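Local atomic coordinates of fiber KNOB domain (Avirulent turkey hemorrhagic enteritis virus, PDB entry 4D63), a protein that forms the carboxy-terminal head of a trimeric siadenovirus fibre and binds sialic acid, consistent with a role in attachment to host-cell glycans. Residues 56-67 / 115-123; 132-143 / 167-178. All coordinates share one frame; numbering follows the deposited sequence.

Interaction 1 (56-67 / 115-123)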
loop_
_atom_site.group_PDB
_atom_site.type_symbol
_atom_site.label_atom_id
_atom_site.label_comp_id
_atom_site.label_asym_id
_atom_site.label_seq_id
_atom_site.Cartn_x
_atom_site.Cartn_y
_atom_site.Cartn_z
ATOM N N GLN A 56 -4.485 -17.456 14.127
ATOM C CA GLN A 56 -3.731 -17.931 12.993
ATOM C C GLN A 56 -4.628 -18.546 11.925
ATOM O O GLN A 56 -5.812 -18.872 12.171
ATOM C CB GLN A 56 -2.578 -18.882 13.413
ATOM C CG GLN A 56 -2.985 -20.252 13.946
ATOM C CD GLN A 56 -3.600 -20.163 15.311
ATOM O OE1 GLN A 56 -3.024 -19.567 16.221
ATOM N NE2 GLN A 56 -4.787 -20.745 15.465
ATOM N N PHE A 57 -4.050 -18.636 10.728
ATOM C CA PHE A 57 -4.573 -19.425 9.662
ATOM C C PHE A 57 -3.612 -20.573 9.516
ATOM O O PHE A 57 -2.456 -20.512 9.956
ATOM C CB PHE A 57 -4.596 -18.657 8.345
ATOM C CG PHE A 57 -5.500 -17.458 8.327
ATOM C CD1 PHE A 57 -6.855 -17.607 8.192
ATOM C CD2 PHE A 57 -4.977 -16.176 8.379
ATOM C CE1 PHE A 57 -7.691 -16.516 8.142
ATOM C CE2 PHE A 57 -5.806 -15.076 8.339
ATOM C CZ PHE A 57 -7.169 -15.243 8.216
ATOM N N VAL A 58 -4.091 -21.617 8.862
ATOM C CA VAL A 58 -3.273 -22.766 8.548
ATOM C C VAL A 58 -3.472 -23.091 7.077
ATOM O O VAL A 58 -4.585 -22.982 6.556
ATOM C CB VAL A 58 -3.651 -23.975 9.439
ATOM C CG1 VAL A 58 -2.775 -25.175 9.108
ATOM C CG2 VAL A 58 -3.490 -23.594 10.915
ATOM N N THR A 59 -2.379 -23.454 6.405
ATOM C CA THR A 59 -2.418 -23.778 4.983
ATOM C C THR A 59 -2.658 -25.262 4.765
ATOM O O THR A 59 -2.622 -26.041 5.708
ATOM C CB THR A 59 -1.087 -23.425 4.288
ATOM O OG1 THR A 59 -0.074 -24.334 4.720
ATOM C CG2 THR A 59 -0.641 -21.967 4.612
ATOM N N LYS A 60 -2.861 -25.625 3.498
ATOM C CA LYS A 60 -3.001 -27.011 3.038
ATOM C C LYS A 60 -1.867 -27.921 3.480
ATOM O O LYS A 60 -2.065 -29.109 3.637
ATOM C CB LYS A 60 -3.082 -27.078 1.500
ATOM C CG LYS A 60 -4.471 -27.297 0.904
ATOM C CD LYS A 60 -4.409 -27.237 -0.634
ATOM C CE LYS A 60 -5.522 -28.033 -1.329
ATOM N NZ LYS A 60 -6.903 -27.458 -1.151
ATOM N N THR A 61 -0.668 -27.378 3.632
ATOM C CA THR A 61 0.465 -28.179 4.067
ATOM C C THR A 61 0.690 -27.980 5.556
ATOM O O THR A 61 1.772 -28.253 6.052
ATOM C CB THR A 61 1.756 -27.816 3.291
ATOM O OG1 THR A 61 2.200 -26.504 3.645
ATOM C CG2 THR A 61 1.519 -27.867 1.795
ATOM N N ALA A 62 -0.323 -27.494 6.268
ATOM C CA ALA A 62 -0.221 -27.299 7.704
ATOM C C ALA A 62 0.777 -26.212 8.132
ATOM O O ALA A 62 1.178 -26.174 9.305
ATOM C CB ALA A 62 0.116 -28.615 8.391
ATOM N N LYS A 63 1.183 -25.326 7.215
ATOM C CA LYS A 63 1.925 -24.139 7.638
ATOM C C LYS A 63 0.967 -23.265 8.441
ATOM O O LYS A 63 -0.173 -23.077 8.070
ATOM C CB LYS A 63 2.537 -23.352 6.465
ATOM C CG LYS A 63 3.569 -22.340 6.962
ATOM C CD LYS A 63 4.238 -21.469 5.888
ATOM C CE LYS A 63 5.626 -21.012 6.358
ATOM N NZ LYS A 63 5.820 -19.531 6.424
ATOM N N VAL A 64 1.454 -22.732 9.543
ATOM C CA VAL A 64 0.688 -21.856 10.414
ATOM C C VAL A 64 1.110 -20.417 10.094
ATOM O O VAL A 64 2.308 -20.096 10.144
ATOM C CB VAL A 64 1.015 -22.175 11.894
ATOM C CG1 VAL A 64 0.339 -21.207 12.852
ATOM C CG2 VAL A 64 0.636 -23.622 12.215
ATOM N N LEU A 65 0.119 -19.571 9.785
ATOM C CA LEU A 65 0.340 -18.138 9.594
ATOM C C LEU A 65 -0.286 -17.412 10.748
ATOM O O LEU A 65 -1.516 -17.291 10.840
ATOM C CB LEU A 65 -0.270 -17.627 8.281
ATOM C CG LEU A 65 0.043 -18.429 7.030
ATOM C CD1 LEU A 65 -0.671 -17.794 5.852
ATOM C CD2 LEU A 65 1.543 -18.547 6.761
ATOM N N ARG A 66 0.565 -16.887 11.612
ATOM C CA ARG A 66 0.099 -16.236 12.794
ATOM C C ARG A 66 -0.156 -14.747 12.552
ATOM O O ARG A 66 0.541 -14.090 11.769
ATOM C CB ARG A 66 1.105 -16.470 13.930
ATOM C CG ARG A 66 1.100 -17.926 14.391
ATOM C CD ARG A 66 2.329 -18.291 15.192
ATOM N NE ARG A 66 2.687 -17.269 16.187
ATOM C CZ ARG A 66 3.710 -16.401 16.103
ATOM N NH1 ARG A 66 4.537 -16.376 15.052
ATOM N NH2 ARG A 66 3.913 -15.535 17.101
ATOM N N TYR A 67 -1.164 -14.241 13.254
ATOM C CA TYR A 67 -1.501 -12.840 13.215
ATOM C C TYR A 67 -2.030 -12.342 14.556
ATOM O O TYR A 67 -2.440 -13.138 15.384
ATOM C CB TYR A 67 -2.550 -12.623 12.129
ATOM C CG TYR A 67 -3.849 -13.344 12.331
ATOM C CD1 TYR A 67 -4.820 -12.848 13.221
ATOM C CD2 TYR A 67 -4.136 -14.496 11.627
ATOM C CE1 TYR A 67 -6.030 -13.503 13.401
ATOM C CE2 TYR A 67 -5.349 -15.147 11.799
ATOM C CZ TYR A 67 -6.285 -14.647 12.689
ATOM O OH TYR A 67 -7.499 -15.274 12.844
ATOM N N ILE A 115 -3.690 -18.707 -5.339
ATOM C CA ILE A 115 -4.734 -18.786 -4.350
ATOM C C ILE A 115 -4.351 -19.786 -3.277
ATOM O O ILE A 115 -4.108 -20.969 -3.567
ATOM C CB ILE A 115 -6.068 -19.212 -4.998
ATOM C CG1 ILE A 115 -6.426 -18.243 -6.136
ATOM C CG2 ILE A 115 -7.162 -19.276 -3.943
ATOM C CD1 ILE A 115 -7.775 -18.491 -6.785
ATOM N N VAL A 116 -4.322 -19.287 -2.044
ATOM C CA VAL A 116 -3.908 -20.037 -0.878
ATOM C C VAL A 116 -5.129 -20.301 0.006
ATOM O O VAL A 116 -5.506 -19.434 0.779
ATOM C CB VAL A 116 -2.854 -19.247 -0.061
ATOM C CG1 VAL A 116 -2.422 -20.039 1.176
ATOM C CG2 VAL A 116 -1.640 -18.912 -0.924
ATOM N N PRO A 117 -5.774 -21.493 -0.119
ATOM C CA PRO A 117 -6.902 -21.808 0.781
ATOM C C PRO A 117 -6.384 -21.898 2.174
ATOM O O PRO A 117 -5.282 -22.414 2.368
ATOM C CB PRO A 117 -7.388 -23.189 0.322
ATOM C CG PRO A 117 -6.280 -23.740 -0.484
ATOM C CD PRO A 117 -5.523 -22.579 -1.076
ATOM N N LEU A 118 -7.141 -21.350 3.116
ATOM C CA LEU A 118 -6.751 -21.307 4.531
ATOM C C LEU A 118 -7.854 -21.931 5.404
ATOM O O LEU A 118 -9.022 -22.018 4.998
ATOM C CB LEU A 118 -6.522 -19.850 4.968
ATOM C CG LEU A 118 -5.425 -19.059 4.224
ATOM C CD1 LEU A 118 -5.613 -17.562 4.400
ATOM C CD2 LEU A 118 -4.036 -19.507 4.653
ATOM N N ASN A 119 -7.475 -22.364 6.592
ATOM C CA ASN A 119 -8.442 -22.827 7.567
ATOM C C ASN A 119 -8.267 -22.081 8.878
ATOM O O ASN A 119 -7.157 -21.680 9.252
ATOM C CB ASN A 119 -8.362 -24.351 7.756
ATOM C CG ASN A 119 -9.314 -25.096 6.822
ATOM O OD1 ASN A 119 -8.911 -25.547 5.745
ATOM N ND2 ASN A 119 -10.602 -25.187 7.212
ATOM N N GLY A 120 -9.388 -21.874 9.556
ATOM C CA GLY A 120 -9.395 -21.198 10.843
ATOM C C GLY A 120 -9.413 -19.703 10.630
ATOM O O GLY A 120 -9.910 -19.223 9.612
ATOM N N GLY A 121 -8.891 -18.977 11.614
ATOM C CA GLY A 121 -8.738 -17.533 11.529
ATOM C C GLY A 121 -10.056 -16.826 11.292
ATOM O O GLY A 121 -11.112 -17.358 11.635
ATOM N N VAL A 122 -9.987 -15.651 10.663
ATOM C CA VAL A 122 -11.165 -14.816 10.423
ATOM C C VAL A 122 -11.610 -14.857 8.976
ATOM O O VAL A 122 -10.861 -15.295 8.104
ATOM C CB VAL A 122 -10.943 -13.366 10.895
ATOM C CG1 VAL A 122 -10.551 -13.366 12.365
ATOM C CG2 VAL A 122 -9.885 -12.634 10.072
ATOM N N ARG A 123 -12.854 -14.421 8.753
ATOM C CA ARG A 123 -13.520 -14.449 7.446
ATOM C C ARG A 123 -13.838 -13.032 7.053
ATOM O O ARG A 123 -14.830 -12.458 7.538
ATOM C CB ARG A 123 -14.821 -15.250 7.498
ATOM C CG ARG A 123 -14.605 -16.707 7.835
ATOM C CD ARG A 123 -15.865 -17.558 7.698
ATOM N NE ARG A 123 -15.485 -18.961 7.467
ATOM C CZ ARG A 123 -15.193 -19.866 8.409
ATOM N NH1 ARG A 123 -15.259 -19.554 9.698
ATOM N NH2 ARG A 123 -14.841 -21.110 8.043
HETATM O O HOH W 1 -6.121 -25.052 5.111
HETATM O O HOH W 2 -2.919 -23.555 1.464
#
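Val58 and Asn119 form the one sound backbone pair here, an antiparallel hydrogen-bonded pair between strands 53-59 and 113-120. Val58 N gives its proton to Asn119 O at 3.1 Å, and Asn119 N returns one to Val58 O at 3.0 Å. Val58 O takes a second proton, from a water 3.0 Å away, and the same water donates to Asn119 OD1, so the side-chain amide is tied to the strand beside it. Where the strands part, another water accepts from Lys60 N and donates to Pro117 O at 2.8 Å, filling in for a direct bond.

Strand 53-59, between 113-120 and 64-71, runs into a type I turn from Thr59 to Ala62 that leads to 64-71. Thr59 OG1, placed between backbone N and carbonyl carbon (chi1 71°), accepts from Thr61 N, making an ST turn, and from Lys63 N; Asp104 is a further partner.

Beneath the ladder the contact turns apolar. Leu118 CD1 lies over one face of the Phe57 ring, 4.1 Å from its centroid, a CH-pi contact, while Leu118 CD2 reaches Phe57 CB and Leu65 CD1. Val122 O sits at the ring edge, in its plane, 3.4 Å from Phe57 CE1. The chemistry implies a sheet seam with few direct backbone bonds, completed by one water on the Val58 and Asn119 face, another where the strands part, and leucine and phenylalanine packing.

Interaction 2 (132-143 / 167-178)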
loop_
_atom_site.group_PDB
_atom_site.type_symbol
_atom_site.label_atom_id
_atom_site.label_comp_id
_atom_site.label_asym_id
_atom_site.label_seq_id
_atom_site.Cartn_x
_atom_site.Cartn_y
_atom_site.Cartn_z
ATOM N N GLN A 132 6.161 -6.772 -0.956
ATOM C CA GLN A 132 7.416 -7.156 -1.599
ATOM C C GLN A 132 7.364 -8.631 -1.664
ATOM O O GLN A 132 7.176 -9.272 -0.655
ATOM C CB GLN A 132 8.651 -6.817 -0.772
ATOM C CG GLN A 132 8.794 -5.386 -0.405
ATOM C CD GLN A 132 9.752 -5.168 0.753
ATOM O OE1 GLN A 132 9.377 -5.217 1.943
ATOM N NE2 GLN A 132 10.997 -4.875 0.405
ATOM N N LEU A 133 7.510 -9.167 -2.861
ATOM C CA LEU A 133 7.571 -10.597 -3.077
ATOM C C LEU A 133 8.910 -10.984 -3.615
ATOM O O LEU A 133 9.527 -10.227 -4.327
ATOM C CB LEU A 133 6.616 -11.015 -4.164
ATOM C CG LEU A 133 5.160 -10.958 -3.815
ATOM C CD1 LEU A 133 4.452 -11.560 -5.017
ATOM C CD2 LEU A 133 4.912 -11.712 -2.505
ATOM N N GLU A 134 9.310 -12.201 -3.320
ATOM C CA GLU A 134 10.354 -12.824 -4.066
ATOM C C GLU A 134 9.749 -14.119 -4.546
ATOM O O GLU A 134 9.212 -14.888 -3.762
ATOM C CB GLU A 134 11.594 -13.053 -3.206
ATOM C CG GLU A 134 12.753 -13.586 -4.014
ATOM C CD GLU A 134 14.046 -13.670 -3.242
ATOM O OE1 GLU A 134 14.048 -13.467 -2.004
ATOM O OE2 GLU A 134 15.067 -13.945 -3.897
ATOM N N VAL A 135 9.802 -14.321 -5.856
ATOM C CA VAL A 135 9.163 -15.436 -6.525
ATOM C C VAL A 135 10.294 -16.341 -6.986
ATOM O O VAL A 135 11.107 -15.925 -7.803
ATOM C CB VAL A 135 8.366 -14.904 -7.713
ATOM C CG1 VAL A 135 7.891 -16.039 -8.588
ATOM C CG2 VAL A 135 7.179 -14.083 -7.213
ATOM N N ILE A 136 10.388 -17.538 -6.402
ATOM C CA ILE A 136 11.469 -18.484 -6.706
ATOM C C ILE A 136 10.959 -19.490 -7.751
ATOM O O ILE A 136 9.964 -20.185 -7.494
ATOM C CB ILE A 136 11.906 -19.344 -5.481
ATOM C CG1 ILE A 136 11.964 -18.580 -4.165
ATOM C CG2 ILE A 136 13.245 -20.018 -5.747
ATOM C CD1 ILE A 136 12.893 -17.421 -4.193
ATOM N N LEU A 137 11.640 -19.586 -8.893
ATOM C CA LEU A 137 11.285 -20.562 -9.930
ATOM C C LEU A 137 11.866 -21.941 -9.623
ATOM O O LEU A 137 12.782 -22.077 -8.797
ATOM C CB LEU A 137 11.776 -20.083 -11.299
ATOM C CG LEU A 137 11.180 -18.790 -11.841
ATOM C CD1 LEU A 137 11.563 -18.606 -13.291
ATOM C CD2 LEU A 137 9.670 -18.796 -11.718
ATOM N N GLU A 138 11.361 -22.969 -10.306
ATOM C CA GLU A 138 11.861 -24.350 -10.108
ATOM C C GLU A 138 13.363 -24.548 -10.400
ATOM O O GLU A 138 13.997 -25.406 -9.785
ATOM C CB GLU A 138 11.011 -25.372 -10.869
ATOM C CG GLU A 138 9.963 -26.016 -9.959
ATOM C CD GLU A 138 8.761 -26.574 -10.698
ATOM O OE1 GLU A 138 8.868 -26.848 -11.914
ATOM O OE2 GLU A 138 7.702 -26.733 -10.046
ATOM N N ASN A 139 13.912 -23.733 -11.298
ATOM C CA ASN A 139 15.343 -23.736 -11.616
ATOM C C ASN A 139 16.144 -22.822 -10.675
ATOM O O ASN A 139 17.264 -22.400 -10.998
ATOM C CB ASN A 139 15.553 -23.287 -13.063
ATOM C CG ASN A 139 15.187 -21.834 -13.281
ATOM O OD1 ASN A 139 14.784 -21.144 -12.345
ATOM N ND2 ASN A 139 15.302 -21.362 -14.522
ATOM N N ASN A 140 15.529 -22.490 -9.538
ATOM C CA ASN A 140 16.098 -21.640 -8.478
ATOM C C ASN A 140 16.403 -20.169 -8.828
ATOM O O ASN A 140 16.855 -19.426 -7.954
ATOM C CB ASN A 140 17.336 -22.311 -7.840
ATOM C CG ASN A 140 16.988 -23.515 -6.989
ATOM O OD1 ASN A 140 15.954 -23.555 -6.304
ATOM N ND2 ASN A 140 17.876 -24.518 -7.020
ATOM N N SER A 141 16.167 -19.728 -10.066
ATOM C CA SER A 141 16.172 -18.282 -10.337
ATOM C C SER A 141 15.003 -17.644 -9.560
ATOM O O SER A 141 14.042 -18.342 -9.159
ATOM C CB SER A 141 16.093 -17.952 -11.837
ATOM O OG SER A 141 15.159 -18.782 -12.488
ATOM N N SER A 142 15.113 -16.337 -9.318
ATOM C CA SER A 142 14.156 -15.638 -8.499
ATOM C C SER A 142 13.970 -14.221 -9.010
ATOM O O SER A 142 14.882 -13.636 -9.614
ATOM C CB SER A 142 14.576 -15.658 -7.009
ATOM O OG SER A 142 15.381 -14.550 -6.641
ATOM N N PHE A 143 12.766 -13.690 -8.779
ATOM C CA PHE A 143 12.406 -12.347 -9.211
ATOM C C PHE A 143 11.769 -11.588 -8.058
ATOM O O PHE A 143 10.871 -12.088 -7.373
ATOM C CB PHE A 143 11.493 -12.427 -10.448
ATOM C CG PHE A 143 12.141 -13.164 -11.592
ATOM C CD1 PHE A 143 12.160 -14.560 -11.617
ATOM C CD2 PHE A 143 12.813 -12.467 -12.594
ATOM C CE1 PHE A 143 12.810 -15.247 -12.629
ATOM C CE2 PHE A 143 13.460 -13.152 -13.615
ATOM C CZ PHE A 143 13.457 -14.541 -13.631
ATOM N N VAL A 167 6.459 -14.661 -14.901
ATOM C CA VAL A 167 7.846 -15.135 -14.771
ATOM C C VAL A 167 8.125 -16.239 -15.801
ATOM O O VAL A 167 7.216 -17.020 -16.148
ATOM C CB VAL A 167 8.176 -15.645 -13.350
ATOM C CG1 VAL A 167 8.126 -14.498 -12.347
ATOM C CG2 VAL A 167 7.226 -16.755 -12.941
ATOM N N PRO A 168 9.383 -16.301 -16.293
ATOM C CA PRO A 168 9.811 -17.278 -17.292
ATOM C C PRO A 168 10.118 -18.616 -16.649
ATOM O O PRO A 168 11.280 -19.023 -16.556
ATOM C CB PRO A 168 11.079 -16.647 -17.865
ATOM C CG PRO A 168 11.639 -15.867 -16.739
ATOM C CD PRO A 168 10.453 -15.324 -15.997
ATOM N N GLY A 169 9.062 -19.268 -16.180
ATOM C CA GLY A 169 9.166 -20.570 -15.557
ATOM C C GLY A 169 7.994 -20.780 -14.628
ATOM O O GLY A 169 7.201 -19.872 -14.432
ATOM N N ASN A 170 7.879 -22.000 -14.108
ATOM C CA ASN A 170 6.953 -22.332 -13.031
ATOM C C ASN A 170 7.524 -21.962 -11.652
ATOM O O ASN A 170 8.726 -22.122 -11.394
ATOM C CB ASN A 170 6.637 -23.832 -13.019
ATOM C CG ASN A 170 5.805 -24.274 -14.209
ATOM O OD1 ASN A 170 5.262 -23.463 -14.966
ATOM N ND2 ASN A 170 5.693 -25.584 -14.371
ATOM N N ILE A 171 6.635 -21.532 -10.759
ATOM C CA ILE A 171 7.009 -21.043 -9.436
ATOM C C ILE A 171 7.043 -22.189 -8.425
ATOM O O ILE A 171 6.097 -22.968 -8.317
ATOM C CB ILE A 171 6.066 -19.886 -9.024
ATOM C CG1 ILE A 171 6.374 -18.679 -9.916
ATOM C CG2 ILE A 171 6.226 -19.485 -7.565
ATOM C CD1 ILE A 171 5.350 -17.574 -9.830
ATOM N N LYS A 172 8.169 -22.286 -7.718
ATOM C CA LYS A 172 8.373 -23.230 -6.618
ATOM C C LYS A 172 7.878 -22.591 -5.292
ATOM O O LYS A 172 7.373 -23.256 -4.386
ATOM C CB LYS A 172 9.883 -23.547 -6.524
ATOM C CG LYS A 172 10.287 -24.695 -5.591
ATOM C CD LYS A 172 11.520 -24.378 -4.725
ATOM C CE LYS A 172 12.810 -24.186 -5.528
ATOM N NZ LYS A 172 13.241 -25.434 -6.223
ATOM N N MET A 173 8.031 -21.285 -5.178
ATOM C CA MET A 173 7.837 -20.664 -3.890
ATOM C C MET A 173 7.678 -19.163 -4.062
ATOM O O MET A 173 8.313 -18.555 -4.932
ATOM C CB MET A 173 9.032 -21.002 -2.981
ATOM C CG MET A 173 9.095 -20.241 -1.664
ATOM S SD MET A 173 10.491 -20.713 -0.614
ATOM C CE MET A 173 9.819 -21.946 0.480
ATOM N N ILE A 174 6.825 -18.586 -3.234
ATOM C CA ILE A 174 6.670 -17.160 -3.134
ATOM C C ILE A 174 7.012 -16.804 -1.696
ATOM O O ILE A 174 6.437 -17.386 -0.758
ATOM C CB ILE A 174 5.210 -16.758 -3.470
ATOM C CG1 ILE A 174 4.913 -17.118 -4.933
ATOM C CG2 ILE A 174 4.974 -15.286 -3.261
ATOM C CD1 ILE A 174 3.483 -16.910 -5.366
ATOM N N LYS A 175 7.932 -15.860 -1.529
ATOM C CA LYS A 175 8.222 -15.263 -0.222
ATOM C C LYS A 175 7.644 -13.846 -0.110
ATOM O O LYS A 175 7.928 -12.974 -0.945
ATOM C CB LYS A 175 9.718 -15.155 -0.020
ATOM C CG LYS A 175 10.482 -16.468 -0.051
ATOM C CD LYS A 175 11.936 -16.226 0.343
ATOM C CE LYS A 175 12.754 -17.508 0.252
ATOM N NZ LYS A 175 13.475 -17.787 1.516
ATOM N N ILE A 176 6.800 -13.624 0.886
ATOM C CA ILE A 176 6.316 -12.290 1.191
ATOM C C ILE A 176 7.276 -11.709 2.201
ATOM O O ILE A 176 7.357 -12.191 3.320
ATOM C CB ILE A 176 4.888 -12.313 1.754
ATOM C CG1 ILE A 176 3.941 -12.941 0.733
ATOM C CG2 ILE A 176 4.424 -10.896 2.127
ATOM C CD1 ILE A 176 2.580 -13.212 1.298
ATOM N N LYS A 177 7.993 -10.660 1.790
ATOM C CA LYS A 177 9.068 -10.047 2.582
ATOM C C LYS A 177 8.637 -8.800 3.350
ATOM O O LYS A 177 9.436 -8.215 4.073
ATOM C CB LYS A 177 10.184 -9.619 1.638
ATOM C CG LYS A 177 10.667 -10.739 0.771
ATOM C CD LYS A 177 11.521 -11.691 1.561
ATOM C CE LYS A 177 12.719 -12.149 0.745
ATOM N NZ LYS A 177 13.497 -11.000 0.196
ATOM N N SER A 178 7.395 -8.390 3.107
ATOM C CA SER A 178 6.742 -7.241 3.707
ATOM C C SER A 178 5.977 -7.634 4.963
ATOM O O SER A 178 5.431 -8.722 5.020
ATOM C CB SER A 178 5.650 -6.741 2.735
ATOM O OG SER A 178 6.127 -5.715 1.921
#
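Ile136 O is gripped by two backbone donors, Lys172 N at 2.8 Å and Met173 N at 3.2 Å. Two residues facing one make a classic beta bulge between strands 129-137 and 171-176, antiparallel neighbours in the large head-domain sheet, with 98-101 beyond 171-176. Before it Ile136 N donates to Met173 O at 2.7 Å and Glu134 exchanges two bonds with Lys175; after it, one residue out of step, Glu138 N bonds Asn170 O.

At the other end Ser178 OG accepts from Gln132 N and donates to Gln132 OE1 on a lone pair, while Gln132 NE2 reaches Gln163 of the third subunit. Glu134, extended (chi1 -174°), divides its carboxylate: OE2 takes the Ser142 hydroxyl proton on its anti lone pair, OE1 makes a weak salt bridge with Lys177 NZ.

On the opposite face, Leu133 CD2 packs on Ile176 CG1, the side chains pointing the same way. Val135 CG1 lies a tight 3.2 Å from Ile171 CD1, and beyond the bulge Leu137 CD2 slides past Val167 CG2. The chemistry implies a two-faced ladder: Leu133, Val135, Ile174 and Ile176 make an aliphatic face, while the other mixes Ile136-Met173 packing with charges, Glu134 holding Lys177 weakly and Lys175 pairing with Glu99.

Both interactions belong to one antiparallel sheet and come in series along the chain, interaction 1 closing with 115-123 before interaction 2 opens at 132-143. Their centres are about 20 Å apart and their nearest atoms about 7 Å, so they do not touch. Strand 113-120 nevertheless bridges them: Leu118 packs in interaction 1 while Tyr114 touches Ile171 and Ile174 of interaction 2. Neither forms the sialic acid pocket, which includes Glu125 and residues 152-156; a bound N-acetylneuraminic acid lies about 12 Å from the Val122 side chain, and one about 13 Å from that of Gln132. Ile115, starting 115-123, packs on Thr91 of the second subunit, and Gln132 of interaction 2 on Phe148 of the third.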